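Local structure of Cwp19 (Clostridioides difficile, 5OQ3) at residues D190-S198 / V269-W278; N223-K234 / I279-V287. The protein is a cell-wall protein whose TIM-barrel glycoside hydrolase domain is the part described here, and which probably cleaves peptidoglycan. All coordinates share one frame; numbering follows the deposited sequence. Where two conformers were deposited one is given.

Interaction 1 of 2, residues D190-S198 / V269-W278; sequences DDYFYPGVS and VGTYADTRAW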
loop_
_atom_site.group_PDB
_atom_site.type_symbol
_atom_site.label_atom_id
_atom_site.label_comp_id
_atom_site.label_asym_id
_atom_site.label_seq_id
_atom_site.Cartn_x
_atom_site.Cartn_y
_atom_site.Cartn_z
ATOM N N ASP A 190 1.241 -0.233 -1.538
ATOM C CA ASP A 190 1.576 0.801 -0.575
ATOM C C ASP A 190 2.939 1.407 -0.895
ATOM O O ASP A 190 3.324 1.494 -2.079
ATOM C CB ASP A 190 1.390 0.326 0.873
ATOM C CG ASP A 190 2.309 -0.799 1.276
ATOM O OD1 ASP A 190 2.514 -1.722 0.449
ATOM O OD2 ASP A 190 2.737 -0.853 2.457
ATOM N N ASP A 191 3.688 1.872 0.095
ATOM C CA ASP A 191 4.700 2.891 -0.132
ATOM C C ASP A 191 6.131 2.372 -0.226
ATOM O O ASP A 191 7.045 3.194 -0.326
ATOM C CB ASP A 191 4.616 3.949 0.988
ATOM C CG ASP A 191 4.679 3.351 2.407
ATOM O OD1 ASP A 191 3.766 2.574 2.835
ATOM O OD2 ASP A 191 5.665 3.662 3.108
ATOM N N TYR A 192 6.329 1.050 -0.269
ATOM C CA TYR A 192 7.668 0.479 -0.248
ATOM C C TYR A 192 8.128 0.145 -1.662
ATOM O O TYR A 192 7.488 -0.631 -2.382
ATOM C CB TYR A 192 7.781 -0.734 0.670
ATOM C CG TYR A 192 7.413 -0.453 2.098
ATOM C CD1 TYR A 192 8.293 0.218 2.940
ATOM C CD2 TYR A 192 6.179 -0.840 2.614
ATOM C CE1 TYR A 192 7.958 0.484 4.251
ATOM C CE2 TYR A 192 5.837 -0.573 3.938
ATOM C CZ TYR A 192 6.737 0.067 4.739
ATOM O OH TYR A 192 6.389 0.332 6.035
ATOM N N PHE A 193 9.261 0.740 -2.027
ATOM C CA PHE A 193 9.843 0.528 -3.306
ATOM C C PHE A 193 11.308 0.135 -3.094
ATOM O O PHE A 193 11.551 -0.871 -2.439
ATOM C CB PHE A 193 9.593 1.757 -4.216
ATOM C CG PHE A 193 8.154 1.968 -4.488
ATOM C CD1 PHE A 193 7.532 1.218 -5.453
ATOM C CD2 PHE A 193 7.395 2.799 -3.665
ATOM C CE1 PHE A 193 6.210 1.356 -5.691
ATOM C CE2 PHE A 193 6.063 2.931 -3.898
ATOM C CZ PHE A 193 5.462 2.213 -4.909
ATOM N N TYR A 194 12.278 0.932 -3.511
ATOM C CA TYR A 194 13.654 0.640 -3.146
ATOM C C TYR A 194 13.790 0.961 -1.666
ATOM O O TYR A 194 13.165 1.909 -1.187
ATOM C CB TYR A 194 14.642 1.502 -3.950
ATOM C CG TYR A 194 14.928 1.025 -5.337
ATOM C CD1 TYR A 194 14.109 1.375 -6.394
ATOM C CD2 TYR A 194 16.067 0.252 -5.609
ATOM C CE1 TYR A 194 14.391 0.953 -7.703
ATOM C CE2 TYR A 194 16.367 -0.166 -6.903
ATOM C CZ TYR A 194 15.500 0.156 -7.930
ATOM O OH TYR A 194 15.795 -0.282 -9.189
ATOM N N PRO A 195 14.604 0.166 -0.920
ATOM C CA PRO A 195 14.674 0.393 0.516
ATOM C C PRO A 195 15.622 1.466 0.922
ATOM O O PRO A 195 15.703 1.775 2.081
ATOM C CB PRO A 195 15.195 -0.939 1.037
ATOM C CG PRO A 195 16.012 -1.499 -0.109
ATOM C CD PRO A 195 15.242 -1.120 -1.322
ATOM N N GLY A 196 16.402 2.023 0.029
ATOM C CA GLY A 196 17.217 3.133 0.466
ATOM C C GLY A 196 17.979 3.649 -0.665
ATOM O O GLY A 196 17.921 3.097 -1.784
ATOM N N VAL A 197 18.659 4.740 -0.380
ATOM C CA VAL A 197 19.370 5.483 -1.387
ATOM C C VAL A 197 20.282 4.521 -2.107
ATOM O O VAL A 197 20.311 4.559 -3.324
ATOM C CB VAL A 197 20.117 6.733 -0.857
ATOM C CG1 VAL A 197 19.135 7.741 -0.252
ATOM C CG2 VAL A 197 21.213 6.374 0.140
ATOM N N SER A 198 21.003 3.685 -1.340
ATOM C CA SER A 198 21.874 2.702 -1.880
ATOM C C SER A 198 21.189 1.323 -1.955
ATOM O O SER A 198 20.251 0.992 -1.238
ATOM C CB SER A 198 23.168 2.605 -1.092
ATOM O OG SER A 198 23.086 1.829 0.085
ATOM N N VAL A 269 13.733 10.518 -3.795
ATOM C CA VAL A 269 15.163 10.411 -3.492
ATOM C C VAL A 269 15.420 9.161 -2.656
ATOM O O VAL A 269 16.395 8.424 -2.872
ATOM C CB VAL A 269 15.606 11.656 -2.637
ATOM C CG1 VAL A 269 17.084 11.624 -2.253
ATOM C CG2 VAL A 269 15.298 12.947 -3.376
ATOM N N GLY A 270 14.559 8.945 -1.672
ATOM C CA GLY A 270 14.807 7.948 -0.643
ATOM C C GLY A 270 14.382 6.536 -0.988
ATOM O O GLY A 270 14.932 5.598 -0.449
ATOM N N THR A 271 13.387 6.385 -1.868
ATOM C CA THR A 271 12.901 5.059 -2.327
ATOM C C THR A 271 12.647 4.970 -3.831
ATOM O O THR A 271 12.235 3.936 -4.327
ATOM C CB THR A 271 11.660 4.562 -1.530
ATOM O OG1 THR A 271 10.452 5.145 -1.994
ATOM C CG2 THR A 271 11.750 4.907 -0.080
ATOM N N TYR A 272 12.942 6.038 -4.558
ATOM C CA TYR A 272 12.818 6.115 -6.036
ATOM C C TYR A 272 11.395 5.985 -6.504
ATOM O O TYR A 272 11.139 5.363 -7.530
ATOM C CB TYR A 272 13.833 5.182 -6.788
ATOM C CG TYR A 272 15.246 5.465 -6.325
ATOM C CD1 TYR A 272 15.952 6.593 -6.768
ATOM C CD2 TYR A 272 15.881 4.636 -5.405
ATOM C CE1 TYR A 272 17.236 6.865 -6.295
ATOM C CE2 TYR A 272 17.169 4.925 -4.936
ATOM C CZ TYR A 272 17.853 6.007 -5.396
ATOM O OH TYR A 272 19.100 6.260 -4.862
ATOM N N ALA A 273 10.484 6.595 -5.764
ATOM C CA ALA A 273 9.072 6.612 -6.032
ATOM C C ALA A 273 8.717 7.995 -6.551
ATOM O O ALA A 273 8.528 8.928 -5.800
ATOM C CB ALA A 273 8.296 6.265 -4.775
ATOM N N ASP A 274 8.649 8.115 -7.847
ATOM C CA ASP A 274 8.471 9.367 -8.572
ATOM C C ASP A 274 6.976 9.552 -8.836
ATOM O O ASP A 274 6.486 9.381 -9.955
ATOM C CB ASP A 274 9.284 9.395 -9.846
ATOM C CG ASP A 274 9.298 10.760 -10.505
ATOM O OD1 ASP A 274 8.559 11.682 -10.057
ATOM O OD2 ASP A 274 10.066 10.890 -11.487
ATOM N N THR A 275 6.255 9.904 -7.791
ATOM C CA THR A 275 4.781 9.926 -7.865
ATOM C C THR A 275 4.315 10.889 -8.940
ATOM O O THR A 275 3.333 10.609 -9.605
ATOM C CB THR A 275 4.218 10.333 -6.516
ATOM O OG1 THR A 275 4.896 9.576 -5.520
ATOM C CG2 THR A 275 2.722 10.101 -6.478
ATOM N N ARG A 276 5.008 12.007 -9.111
ATOM C CA ARG A 276 4.610 12.936 -10.172
ATOM C C ARG A 276 4.639 12.274 -11.525
ATOM O O ARG A 276 3.742 12.503 -12.333
ATOM C CB ARG A 276 5.479 14.188 -10.129
ATOM C CG ARG A 276 5.202 15.091 -11.314
ATOM C CD ARG A 276 5.978 16.398 -11.255
ATOM N NE ARG A 276 5.457 17.237 -10.196
ATOM C CZ ARG A 276 6.006 18.380 -9.810
ATOM N NH1 ARG A 276 7.108 18.831 -10.399
ATOM N NH2 ARG A 276 5.453 19.103 -8.860
ATOM N N ALA A 277 5.683 11.514 -11.828
ATOM C CA ALA A 277 5.736 10.816 -13.108
ATOM C C ALA A 277 4.586 9.856 -13.247
ATOM O O ALA A 277 4.030 9.688 -14.352
ATOM C CB ALA A 277 7.092 10.065 -13.216
ATOM N N TRP A 278 4.230 9.140 -12.201
ATOM C CA TRP A 278 3.146 8.188 -12.269
ATOM C C TRP A 278 1.867 8.898 -12.673
ATOM O O TRP A 278 1.070 8.384 -13.461
ATOM C CB TRP A 278 2.918 7.493 -10.936
ATOM C CG TRP A 278 4.089 6.869 -10.293
ATOM C CD1 TRP A 278 5.286 6.519 -10.845
ATOM C CD2 TRP A 278 4.142 6.474 -8.926
ATOM N NE1 TRP A 278 6.111 5.996 -9.902
ATOM C CE2 TRP A 278 5.418 5.928 -8.709
ATOM C CE3 TRP A 278 3.226 6.528 -7.851
ATOM C CZ2 TRP A 278 5.821 5.486 -7.451
ATOM C CZ3 TRP A 278 3.621 6.083 -6.635
ATOM C CH2 TRP A 278 4.884 5.533 -6.431
#
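The Y272 hydroxyl donates to the carbonyl of V197, Y272 OH to V197 O 2.6 Å, lying in the carbonyl plane on a lone pair of the acceptor. The Y272 ring reaches that carbonyl past Y194, turning its edge to the face of the Y194 ring in a T-shaped pair with planes at 83°. CD2 of Y272 makes the closest approach, 3.7 Å from Y194 CB, while the Y194 hydroxyl bonds to N221 beyond the two segments. A backbone bond from Y194 N to T271 O, 3.1 Å, ties the loop to the turn just behind helix 267-270. The Y194 carbonyl in turn faces the T271 side chain, and G196 CA lies 3.5 Å from G270 O in a CA-H...O contact.

F193 leaves the loop with CG anti to its carbonyl carbon (chi1 -64°), which brings the far end of its ring to the indole of W278. CZ of F193 is 3.7 Å from W278 CH2, and the planes are inclined at 54°, with W278 CZ2 above the rim of one F193 face. A273 CB packs against CD2 of the same ring.

The loop after barrel strand 186-189 thus meets the chain leading into helix 275-280 through a hydroxyl bond at exposed V197 and ring packing among buried residues; that bond and the T-shaped pair would restrict rotation of the Y272 ring.

Interaction 2 of 2, residues N223-K234 / I279-V287; sequences NTLLRDVKASIK and IKQGLIDYV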
loop_
_atom_site.group_PDB
_atom_site.type_symbol
_atom_site.label_atom_id
_atom_site.label_comp_id
_atom_site.label_asym_id
_atom_site.label_seq_id
_atom_site.Cartn_x
_atom_site.Cartn_y
_atom_site.Cartn_z
ATOM N N ASN A 223 8.552 2.952 -12.236
ATOM C CA ASN A 223 7.533 3.377 -13.181
ATOM C C ASN A 223 7.105 2.254 -14.102
ATOM O O ASN A 223 5.907 2.068 -14.336
ATOM C CB ASN A 223 8.053 4.514 -14.050
ATOM C CG ASN A 223 8.375 5.784 -13.300
ATOM O OD1 ASN A 223 8.094 5.935 -12.107
ATOM N ND2 ASN A 223 9.017 6.715 -14.030
ATOM N N THR A 224 8.045 1.484 -14.622
ATOM C CA THR A 224 7.796 0.390 -15.552
ATOM C C THR A 224 6.955 -0.688 -14.923
ATOM O O THR A 224 6.104 -1.294 -15.558
ATOM C CB THR A 224 9.154 -0.233 -16.008
ATOM O OG1 THR A 224 9.918 0.749 -16.708
ATOM C CG2 THR A 224 8.967 -1.325 -16.976
ATOM N N LEU A 225 7.251 -1.014 -13.674
ATOM C CA LEU A 225 6.462 -2.001 -12.947
ATOM C C LEU A 225 5.011 -1.543 -12.846
ATOM O O LEU A 225 4.084 -2.282 -13.180
ATOM C CB LEU A 225 7.015 -2.270 -11.543
ATOM C CG LEU A 225 6.125 -3.223 -10.746
ATOM C CD1 LEU A 225 6.024 -4.608 -11.369
ATOM C CD2 LEU A 225 6.642 -3.285 -9.324
ATOM N N LEU A 226 4.805 -0.315 -12.391
ATOM C CA LEU A 226 3.447 0.210 -12.297
ATOM C C LEU A 226 2.712 0.180 -13.613
ATOM O O LEU A 226 1.558 -0.276 -13.691
ATOM C CB LEU A 226 3.414 1.603 -11.661
ATOM C CG LEU A 226 4.046 1.764 -10.282
ATOM C CD1 LEU A 226 3.864 3.193 -9.779
ATOM C CD2 LEU A 226 3.642 0.811 -9.241
ATOM N N ARG A 227 3.365 0.673 -14.654
ATOM C CA ARG A 227 2.804 0.633 -15.999
ATOM C C ARG A 227 2.373 -0.758 -16.388
ATOM O O ARG A 227 1.278 -0.965 -16.925
ATOM C CB ARG A 227 3.843 1.173 -16.983
ATOM C CG ARG A 227 3.394 1.222 -18.418
ATOM C CD ARG A 227 4.591 1.395 -19.353
ATOM N NE ARG A 227 5.385 0.158 -19.364
ATOM C CZ ARG A 227 6.558 0.012 -19.969
ATOM N NH1 ARG A 227 7.137 1.070 -20.564
ATOM N NH2 ARG A 227 7.169 -1.181 -19.991
ATOM N N ASP A 228 3.255 -1.716 -16.183
ATOM C CA ASP A 228 3.016 -3.082 -16.660
ATOM C C ASP A 228 1.946 -3.792 -15.833
ATOM O O ASP A 228 1.162 -4.550 -16.353
ATOM C CB ASP A 228 4.320 -3.893 -16.615
ATOM C CG ASP A 228 5.326 -3.508 -17.737
ATOM O OD1 ASP A 228 4.988 -2.659 -18.608
ATOM O OD2 ASP A 228 6.408 -4.131 -17.695
ATOM N N VAL A 229 1.848 -3.504 -14.542
ATOM C CA VAL A 229 0.792 -4.038 -13.691
ATOM C C VAL A 229 -0.550 -3.451 -14.147
ATOM O O VAL A 229 -1.524 -4.194 -14.342
ATOM C CB VAL A 229 1.071 -3.710 -12.194
ATOM C CG1 VAL A 229 -0.171 -4.023 -11.327
ATOM C CG2 VAL A 229 2.252 -4.543 -11.695
ATOM N N LYS A 230 -0.617 -2.148 -14.360
ATOM C CA LYS A 230 -1.850 -1.548 -14.840
ATOM C C LYS A 230 -2.302 -2.180 -16.151
ATOM O O LYS A 230 -3.474 -2.533 -16.314
ATOM C CB LYS A 230 -1.748 -0.018 -14.935
ATOM C CG LYS A 230 -3.132 0.546 -15.109
ATOM C CD LYS A 230 -3.207 1.918 -14.765
ATOM C CE LYS A 230 -2.757 2.654 -15.902
ATOM N NZ LYS A 230 -3.859 2.710 -16.887
ATOM N N ALA A 231 -1.355 -2.316 -17.082
ATOM C CA ALA A 231 -1.717 -2.887 -18.383
ATOM C C ALA A 231 -2.228 -4.316 -18.262
ATOM O O ALA A 231 -3.158 -4.716 -18.959
ATOM C CB ALA A 231 -0.538 -2.816 -19.336
ATOM N N SER A 232 -1.599 -5.102 -17.399
ATOM C CA SER A 232 -2.005 -6.479 -17.190
ATOM C C SER A 232 -3.441 -6.530 -16.666
ATOM O O SER A 232 -4.302 -7.219 -17.179
ATOM C CB SER A 232 -1.043 -7.168 -16.210
ATOM O OG SER A 232 -1.556 -8.426 -15.819
ATOM N N ILE A 233 -3.692 -5.752 -15.623
ATOM C CA ILE A 233 -5.025 -5.674 -15.026
ATOM C C ILE A 233 -6.056 -5.328 -16.090
ATOM O O ILE A 233 -7.071 -6.059 -16.245
ATOM C CB ILE A 233 -5.095 -4.676 -13.858
ATOM C CG1 ILE A 233 -4.198 -5.118 -12.747
ATOM C CG2 ILE A 233 -6.544 -4.498 -13.398
ATOM C CD1 ILE A 233 -3.942 -4.014 -11.726
ATOM N N LYS A 234 -5.759 -4.291 -16.889
ATOM C CA LYS A 234 -6.765 -3.803 -17.855
ATOM C C LYS A 234 -7.017 -4.825 -18.948
ATOM O O LYS A 234 -8.122 -4.871 -19.484
ATOM C CB LYS A 234 -6.315 -2.465 -18.440
ATOM C CG LYS A 234 -6.186 -1.311 -17.419
ATOM C CD LYS A 234 -7.384 -0.996 -16.524
ATOM C CE LYS A 234 -7.025 0.057 -15.433
ATOM N NZ LYS A 234 -8.246 0.382 -14.631
ATOM N N ILE A 279 1.628 10.041 -12.086
ATOM C CA ILE A 279 0.437 10.831 -12.356
ATOM C C ILE A 279 0.466 11.375 -13.766
ATOM O O ILE A 279 -0.508 11.212 -14.526
ATOM C CB ILE A 279 0.273 11.953 -11.295
ATOM C CG1 ILE A 279 -0.000 11.365 -9.916
ATOM C CG2 ILE A 279 -0.812 12.954 -11.700
ATOM C CD1 ILE A 279 0.190 12.327 -8.787
ATOM N N LYS A 280 1.567 11.966 -14.167
ATOM C CA LYS A 280 1.626 12.615 -15.459
ATOM C C LYS A 280 1.545 11.643 -16.597
ATOM O O LYS A 280 0.995 11.963 -17.636
ATOM C CB LYS A 280 2.847 13.527 -15.513
ATOM C CG LYS A 280 2.798 14.639 -14.429
ATOM C CD LYS A 280 1.936 15.845 -14.760
ATOM C CE LYS A 280 0.456 15.715 -14.476
ATOM N NZ LYS A 280 -0.291 16.642 -15.395
ATOM N N GLN A 281 2.116 10.456 -16.434
ATOM C CA GLN A 281 2.079 9.396 -17.462
ATOM C C GLN A 281 0.858 8.465 -17.350
ATOM O O GLN A 281 0.664 7.579 -18.183
ATOM C CB GLN A 281 3.355 8.582 -17.435
ATOM C CG GLN A 281 4.568 9.396 -17.818
ATOM C CD GLN A 281 5.851 8.595 -17.716
ATOM O OE1 GLN A 281 5.910 7.435 -18.153
ATOM N NE2 GLN A 281 6.896 9.207 -17.107
ATOM N N GLY A 282 0.023 8.664 -16.335
ATOM C CA GLY A 282 -1.173 7.874 -16.191
ATOM C C GLY A 282 -0.894 6.403 -15.930
ATOM O O GLY A 282 -1.538 5.506 -16.456
ATOM N N LEU A 283 0.068 6.150 -15.053
ATOM C CA LEU A 283 0.496 4.810 -14.748
ATOM C C LEU A 283 -0.394 4.141 -13.674
ATOM O O LEU A 283 -0.268 2.957 -13.406
ATOM C CB LEU A 283 1.956 4.757 -14.255
ATOM C CG LEU A 283 2.965 5.431 -15.196
ATOM C CD1 LEU A 283 4.366 5.268 -14.665
ATOM C CD2 LEU A 283 2.831 4.927 -16.609
ATOM N N ILE A 284 -1.240 4.966 -13.053
ATOM C CA ILE A 284 -2.100 4.527 -11.968
ATOM C C ILE A 284 -3.485 5.155 -12.193
ATOM O O ILE A 284 -3.589 6.205 -12.831
ATOM C CB ILE A 284 -1.519 4.936 -10.575
ATOM C CG1 ILE A 284 -1.285 6.451 -10.451
ATOM C CG2 ILE A 284 -0.229 4.145 -10.285
ATOM C CD1 ILE A 284 -0.659 6.880 -9.161
ATOM N N ASP A 285 -4.505 4.514 -11.630
ATOM C CA ASP A 285 -5.846 5.105 -11.621
ATOM C C ASP A 285 -6.117 6.009 -10.427
ATOM O O ASP A 285 -6.942 6.920 -10.508
ATOM C CB ASP A 285 -6.912 4.015 -11.633
ATOM C CG ASP A 285 -6.915 3.160 -12.874
ATOM O OD1 ASP A 285 -6.904 3.724 -13.965
ATOM O OD2 ASP A 285 -6.923 1.925 -12.723
ATOM N N TYR A 286 -5.446 5.720 -9.304
ATOM C CA TYR A 286 -5.605 6.509 -8.078
ATOM C C TYR A 286 -4.319 6.554 -7.314
ATOM O O TYR A 286 -3.480 5.678 -7.442
ATOM C CB TYR A 286 -6.788 5.980 -7.239
ATOM C CG TYR A 286 -6.652 4.698 -6.458
ATOM C CD1 TYR A 286 -6.010 4.697 -5.220
ATOM C CD2 TYR A 286 -7.197 3.513 -6.903
ATOM C CE1 TYR A 286 -5.951 3.556 -4.450
ATOM C CE2 TYR A 286 -7.165 2.365 -6.102
ATOM C CZ TYR A 286 -6.528 2.405 -4.874
ATOM O OH TYR A 286 -6.501 1.270 -4.060
ATOM N N VAL A 287 -4.195 7.583 -6.472
ATOM C CA VAL A 287 -3.005 7.790 -5.663
ATOM C C VAL A 287 -3.462 8.217 -4.274
ATOM O O VAL A 287 -4.447 8.966 -4.105
ATOM C CB VAL A 287 -2.090 8.870 -6.329
ATOM C CG1 VAL A 287 -2.742 10.269 -6.324
ATOM C CG2 VAL A 287 -0.716 8.884 -5.687
#
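L283 carries the largest share of this contact, its isobutyl group lying against helix 214-236 with the two methyls parted along one flank. CD1 of L283 approaches the N223 end, 3.6 Å from N223 O and close to that residue's CB, while L283 CD2 rests on the aliphatic root of R227, 3.9 Å from R227 CB. The R227 chain then bends away at chi3, and its guanidinium grips D228 OD1 side-on through NE and NH2, a salt bridge along the helix. L226 CB lies 4.3 Å from L283 CB, and L226 CD1 is near I284 CG2.

K230 spans the next turn. Its CG stands anti to the backbone N (chi1 -166°), and bends at chi3 and chi4 fold the methylenes over the main chain at G282-L283. CD of K230 sits 3.4 Å from L283 O and K230 CE 3.2 Å from G282 O, so the chain covers these carbonyls with carbon. L283 O is buried here with no hydrogen-bond partner. The ammonium is near D285 but too far for a salt bridge, K230 NZ to D285 OD1 being 4.3 Å.

D285 is paired instead with K234, whose NZ lies 2.8 Å from D285 OD2 on the syn side, 28° out of the carboxylate plane. Both groups have further partners: V240 O accepts from K234 NZ, and F242 N donates to the same D285 oxygen.

G282 ends helix 275-280 in a Schellman motif, from which the chain runs into barrel strand 286-287. Apolar packing of L283, the K230 methylenes and the K234-D285 salt bridge join this alpha-to-beta connection to the preceding barrel helix; the K234 bond, the F242 N-H and the nearby K230 charge probably stabilise D285 as the carboxylate.

Helix 275-280 is common to both interactions and joins them in sequence: interaction 1 involves its approach and W278, interaction 2 its end and the run into strand 286-287. W278 bridges them directly, since its carbonyl probably accepts from L283 N and its indole packs on L226. Both contacts are partly buried. Interaction 1, on the loop following strand 186-189, is rich in aromatic rings and uses uncharged bonds to backbone carbonyls. Interaction 2, on the outer helical layer of the barrel, relies on aliphatic packing and, nearer solvent, on lysine and aspartate. One therefore meets the chain entering this short helix, the other the chain leaving it.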